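Local structure of putative GH105 family protein (Salmonella enterica subsp. enterica serovar Paratyphi A, 3QWT) at residues 349-352 with 353-357; 160-163 with 164-167. The protein is of unproven function but, as a possible member of glycoside hydrolase family 105, probably hydrolyses unsaturated glucuronyl or galacturonyl saccharides. All coordinates share one frame; numbering follows the deposited sequence.

Both contacts are local, each made within one unbroken run of residues, and both sit in the connections between the long helices of an alpha/alpha toroid. Contact 2 comes first along the chain: 160-167 leads from the loop after helix 131-143 into strand 165-167, which pairs antiparallel with strand 216-218. Contact 1 follows much later, on the short helix 351-355 that precedes helix 363-377. Their centres are about 18 Å apart and their nearest atoms about 6 Å apart, without touching. His215 ties them together, since its side chain bonds Tyr354 of contact 1 and meets the ring of Trp167 in contact 2. Loops distant in sequence thus converge on one region.

Contact 1: 349-352 with 353-357; sequences HDLD and FYRHI
Asp352 and Arg355 form a salt bridge three residues apart, with Arg355 NH1 2.8 Å from Asp352 OD1. The guanidinium approaches from above the carboxylate plane. NH1 alone makes the bond, and the planes are 70° apart, not the side-by-side pairing of two N-H groups with two oxygens. Arginine suits the place because its chain, extended from CG to NE, carries the flat group back along the helix until one face lies over Leu351, whose CB is 3.3 Å from Arg355 NH1. Its NE reaches beyond the turn to a second acid, Asp287, so two carboxylates share the charge and probably stabilise it.

At the start of the helix Asp350 is the N-cap. With chi1 at 56°, its CG lies between the backbone N and the carbonyl carbon, which swings OD1 round to accept from Phe353 N at 3.0 Å, on the anti side of the oxygen. A short, negatively charged side chain suits this position, where it meets an amide of the first turn.

Behind these side chains lies the helical backbone. Leu351 O accepts from both Tyr354 N and Arg355 N, while Asp352 O takes His356 N at 3.1 Å. Tyr354 turns its ring inward, with Leu351 O near the ring edge; its hydroxyl is hydrogen-bonded to His215 and to the backbone N of Gly348. The whole is an N-capped helix of little more than one turn, 351-355, set in a loop of the alpha/alpha toroid and fastened by Arg355 and Tyr354 to neighbouring loops.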
loop_
_atom_site.group_PDB
_atom_site.type_symbol
_atom_site.label_atom_id
_atom_site.label_comp_id
_atom_site.label_asym_id
_atom_site.label_seq_id
_atom_site.Cartn_x
_atom_site.Cartn_y
_atom_site.Cartn_z
ATOM N N HIS A 349 -22.299 46.621 -17.303
ATOM C CA HIS A 349 -23.667 46.603 -16.804
ATOM C C HIS A 349 -24.661 46.669 -17.959
ATOM O O HIS A 349 -25.857 46.503 -17.767
ATOM C CB HIS A 349 -23.891 47.712 -15.776
ATOM C CG HIS A 349 -23.115 47.511 -14.511
ATOM N ND1 HIS A 349 -23.687 47.020 -13.355
ATOM C CD2 HIS A 349 -21.805 47.708 -14.224
ATOM C CE1 HIS A 349 -22.765 46.936 -12.411
ATOM N NE2 HIS A 349 -21.613 47.346 -12.912
ATOM N N ASP A 350 -24.140 46.886 -19.161
ATOM C CA ASP A 350 -24.915 46.724 -20.391
ATOM C C ASP A 350 -24.009 46.196 -21.500
ATOM O O ASP A 350 -22.781 46.241 -21.383
ATOM C CB ASP A 350 -25.611 48.039 -20.819
ATOM C CG ASP A 350 -24.639 49.201 -20.982
ATOM O OD1 ASP A 350 -23.447 48.958 -21.286
ATOM O OD2 ASP A 350 -25.071 50.362 -20.801
ATOM N N LEU A 351 -24.621 45.701 -22.570
ATOM C CA LEU A 351 -23.902 45.152 -23.717
ATOM C C LEU A 351 -23.025 46.184 -24.429
ATOM O O LEU A 351 -21.867 45.923 -24.739
ATOM C CB LEU A 351 -24.890 44.526 -24.706
ATOM C CG LEU A 351 -25.140 43.033 -24.535
ATOM C CD1 LEU A 351 -26.340 42.561 -25.349
ATOM C CD2 LEU A 351 -23.890 42.291 -24.939
ATOM N N ASP A 352 -23.581 47.356 -24.687
ATOM C CA ASP A 352 -22.816 48.406 -25.340
ATOM C C ASP A 352 -21.429 48.557 -24.710
ATOM O O ASP A 352 -20.442 48.789 -25.416
ATOM C CB ASP A 352 -23.580 49.730 -25.293
ATOM C CG ASP A 352 -24.572 49.875 -26.436
ATOM O OD1 ASP A 352 -24.503 49.081 -27.393
ATOM O OD2 ASP A 352 -25.408 50.797 -26.382
ATOM N N PHE A 353 -21.361 48.408 -23.386
ATOM C CA PHE A 353 -20.102 48.553 -22.658
ATOM C C PHE A 353 -19.009 47.699 -23.284
ATOM O O PHE A 353 -17.871 48.131 -23.412
ATOM C CB PHE A 353 -20.286 48.183 -21.183
ATOM C CG PHE A 353 -19.000 47.972 -20.443
ATOM C CD1 PHE A 353 -18.436 48.993 -19.692
ATOM C CD2 PHE A 353 -18.353 46.755 -20.491
ATOM C CE1 PHE A 353 -17.246 48.794 -18.998
ATOM C CE2 PHE A 353 -17.162 46.550 -19.799
ATOM C CZ PHE A 353 -16.610 47.566 -19.054
ATOM N N TYR A 354 -19.369 46.481 -23.671
ATOM C CA TYR A 354 -18.418 45.553 -24.264
ATOM C C TYR A 354 -18.112 45.930 -25.696
ATOM O O TYR A 354 -17.003 45.702 -26.180
ATOM C CB TYR A 354 -18.961 44.123 -24.195
ATOM C CG TYR A 354 -18.987 43.608 -22.783
ATOM C CD1 TYR A 354 -17.861 43.020 -22.220
ATOM C CD2 TYR A 354 -20.117 43.750 -21.997
ATOM C CE1 TYR A 354 -17.873 42.568 -20.920
ATOM C CE2 TYR A 354 -20.140 43.310 -20.695
ATOM C CZ TYR A 354 -19.015 42.713 -20.161
ATOM O OH TYR A 354 -19.031 42.267 -18.866
ATOM N N ARG A 355 -19.102 46.520 -26.359
ATOM C CA ARG A 355 -18.983 46.874 -27.764
ATOM C C ARG A 355 -17.962 47.981 -28.012
ATOM O O ARG A 355 -17.301 47.982 -29.045
ATOM C CB ARG A 355 -20.347 47.266 -28.342
ATOM C CG ARG A 355 -21.339 46.107 -28.405
ATOM C CD ARG A 355 -22.726 46.583 -28.832
ATOM N NE ARG A 355 -23.683 45.480 -28.938
ATOM C CZ ARG A 355 -24.822 45.403 -28.249
ATOM N NH1 ARG A 355 -25.154 46.364 -27.393
ATOM N NH2 ARG A 355 -25.630 44.361 -28.414
ATOM N N HIS A 356 -17.814 48.895 -27.057
ATOM C CA HIS A 356 -16.954 50.054 -27.266
ATOM C C HIS A 356 -15.618 50.054 -26.496
ATOM O O HIS A 356 -15.039 51.109 -26.253
ATOM C CB HIS A 356 -17.736 51.345 -27.001
ATOM C CG HIS A 356 -19.040 51.409 -27.730
ATOM N ND1 HIS A 356 -20.253 51.501 -27.082
ATOM C CD2 HIS A 356 -19.324 51.376 -29.054
ATOM C CE1 HIS A 356 -21.228 51.526 -27.973
ATOM N NE2 HIS A 356 -20.691 51.453 -29.178
ATOM N N ILE A 357 -15.125 48.875 -26.126
ATOM C CA ILE A 357 -13.793 48.767 -25.536
ATOM C C ILE A 357 -12.721 49.164 -26.560
ATOM O O ILE A 357 -12.732 48.683 -27.685
ATOM C CB ILE A 357 -13.505 47.321 -25.044
ATOM C CG1 ILE A 357 -14.506 46.907 -23.966
ATOM C CG2 ILE A 357 -12.082 47.191 -24.527
ATOM C CD1 ILE A 357 -14.325 47.631 -22.662
#

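Contact 2: 160-163 with 164-167; sequences EENH and QQMW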
loop_
_atom_site.group_PDB
_atom_site.type_symbol
_atom_site.label_atom_id
_atom_site.label_comp_id
_atom_site.label_asym_id
_atom_site.label_seq_id
_atom_site.Cartn_x
_atom_site.Cartn_y
_atom_site.Cartn_z
ATOM N N GLU A 160 -10.559 47.618 -7.551
ATOM C CA GLU A 160 -11.906 47.506 -7.000
ATOM C C GLU A 160 -12.044 46.295 -6.093
ATOM O O GLU A 160 -11.448 45.243 -6.355
ATOM C CB GLU A 160 -12.922 47.354 -8.131
ATOM C CG GLU A 160 -12.860 48.450 -9.195
ATOM C CD GLU A 160 -14.026 48.359 -10.194
ATOM O OE1 GLU A 160 -15.190 48.583 -9.772
ATOM O OE2 GLU A 160 -13.774 48.060 -11.389
ATOM N N GLU A 161 -12.850 46.435 -5.042
ATOM C CA GLU A 161 -13.237 45.283 -4.244
ATOM C C GLU A 161 -14.033 44.272 -5.072
ATOM O O GLU A 161 -13.720 43.064 -5.066
ATOM C CB GLU A 161 -14.042 45.703 -3.020
ATOM C CG GLU A 161 -13.192 46.221 -1.885
ATOM C CD GLU A 161 -13.977 46.371 -0.595
ATOM O OE1 GLU A 161 -15.056 45.743 -0.476
ATOM O OE2 GLU A 161 -13.512 47.119 0.298
ATOM N N ASN A 162 -15.050 44.774 -5.780
ATOM C CA ASN A 162 -15.998 43.924 -6.490
ATOM C C ASN A 162 -16.685 42.969 -5.529
ATOM O O ASN A 162 -16.773 41.761 -5.762
ATOM C CB ASN A 162 -15.312 43.166 -7.617
ATOM C CG ASN A 162 -14.778 44.089 -8.683
ATOM O OD1 ASN A 162 -15.454 45.030 -9.092
ATOM N ND2 ASN A 162 -13.554 43.841 -9.124
ATOM N N HIS A 163 -17.176 43.533 -4.437
ATOM C CA HIS A 163 -17.872 42.759 -3.431
ATOM C C HIS A 163 -18.816 41.737 -4.065
ATOM O O HIS A 163 -19.548 42.039 -5.017
ATOM C CB HIS A 163 -18.639 43.690 -2.497
ATOM C CG HIS A 163 -19.080 43.030 -1.234
ATOM N ND1 HIS A 163 -18.188 42.495 -0.328
ATOM C CD2 HIS A 163 -20.315 42.793 -0.735
ATOM C CE1 HIS A 163 -18.856 41.964 0.679
ATOM N NE2 HIS A 163 -20.149 42.131 0.455
ATOM N N GLN A 164 -18.769 40.513 -3.545
ATOM C CA GLN A 164 -19.723 39.467 -3.923
ATOM C C GLN A 164 -19.703 39.029 -5.393
ATOM O O GLN A 164 -20.581 38.282 -5.811
ATOM C CB GLN A 164 -21.147 39.894 -3.551
ATOM C CG GLN A 164 -21.408 39.937 -2.061
ATOM C CD GLN A 164 -21.566 38.554 -1.458
ATOM O OE1 GLN A 164 -20.851 37.616 -1.814
ATOM N NE2 GLN A 164 -22.515 38.420 -0.548
ATOM N N GLN A 165 -18.722 39.483 -6.172
ATOM C CA GLN A 165 -18.668 39.147 -7.603
ATOM C C GLN A 165 -17.705 38.002 -7.910
ATOM O O GLN A 165 -16.631 37.887 -7.280
ATOM C CB GLN A 165 -18.235 40.352 -8.447
ATOM C CG GLN A 165 -19.142 41.558 -8.402
ATOM C CD GLN A 165 -18.611 42.680 -9.297
ATOM O OE1 GLN A 165 -17.893 42.418 -10.262
ATOM N NE2 GLN A 165 -18.956 43.923 -8.977
HETATM N N MSE A 166 -18.095 37.185 -8.896
HETATM C CA MSE A 166 -17.248 36.129 -9.464
HETATM C C MSE A 166 -17.126 36.349 -10.979
HETATM O O MSE A 166 -18.126 36.598 -11.655
HETATM C CB MSE A 166 -17.838 34.746 -9.174
HETATM C CG MSE A 166 -17.844 34.360 -7.695
HETATM SE SE MSE A 166 -18.591 32.586 -7.254
HETATM C CE MSE A 166 -17.267 31.398 -8.108
ATOM N N TRP A 167 -15.909 36.278 -11.511
ATOM C CA TRP A 167 -15.713 36.485 -12.954
ATOM C C TRP A 167 -15.065 35.279 -13.618
ATOM O O TRP A 167 -14.322 34.535 -12.967
ATOM C CB TRP A 167 -14.796 37.690 -13.222
ATOM C CG TRP A 167 -15.260 39.006 -12.691
ATOM C CD1 TRP A 167 -16.221 39.225 -11.758
ATOM C CD2 TRP A 167 -14.763 40.295 -13.068
ATOM N NE1 TRP A 167 -16.354 40.573 -11.525
ATOM C CE2 TRP A 167 -15.465 41.251 -12.312
ATOM C CE3 TRP A 167 -13.791 40.730 -13.972
ATOM C CZ2 TRP A 167 -15.236 42.628 -12.438
ATOM C CZ3 TRP A 167 -13.554 42.096 -14.090
ATOM C CH2 TRP A 167 -14.281 43.028 -13.330
#
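Asn162 opens the contact by meeting Gln165 twice, through its backbone oxygen and through its side chain. Asn162 O accepts from Gln165 N at 3.0 Å, the closing bond of a type II beta turn from Asn162 to Gln165. The Asn162 side chain crosses that of Gln165 obliquely, their amide planes 40° apart. Asn162 CB packs 3.7 Å from Gln165 CD, and the two amides lie near each other without bonding. Asn162 ND2 donates to the backbone oxygen of His155. That same ND2 lies 3.9 Å from Trp167 CZ2, where the two side chains cross at about a right angle. Asparagine suits Asn162 itself, whose backbone is left-handed helical, a conformation that this residue tolerates well.

His163, next along, runs beside Gln164 and points the same way, its CD2 3.3 Å from Gln164 CG. Gln164 bends at chi2, and its side-chain NE2 is hydrogen-bonded to Asp149.

Across the turn, Gln165 stretches out beyond CG, placing OE1 where Trp167 NE1 donates to it at 2.7 Å. The oxygen lies within 5° of the indole plane, and the donor lies in the carbonyl plane of the amide, so the bond probably restrains rotation of both flat groups. Trp167 also stacks on His155, and its side chain comes about 4 Å from a bound glycerol. The chemistry thus implies an indole probably restrained by Gln165, which the turn places; the glycerol, probably from the crystallisation liquor, is at most a hint of a pocket there.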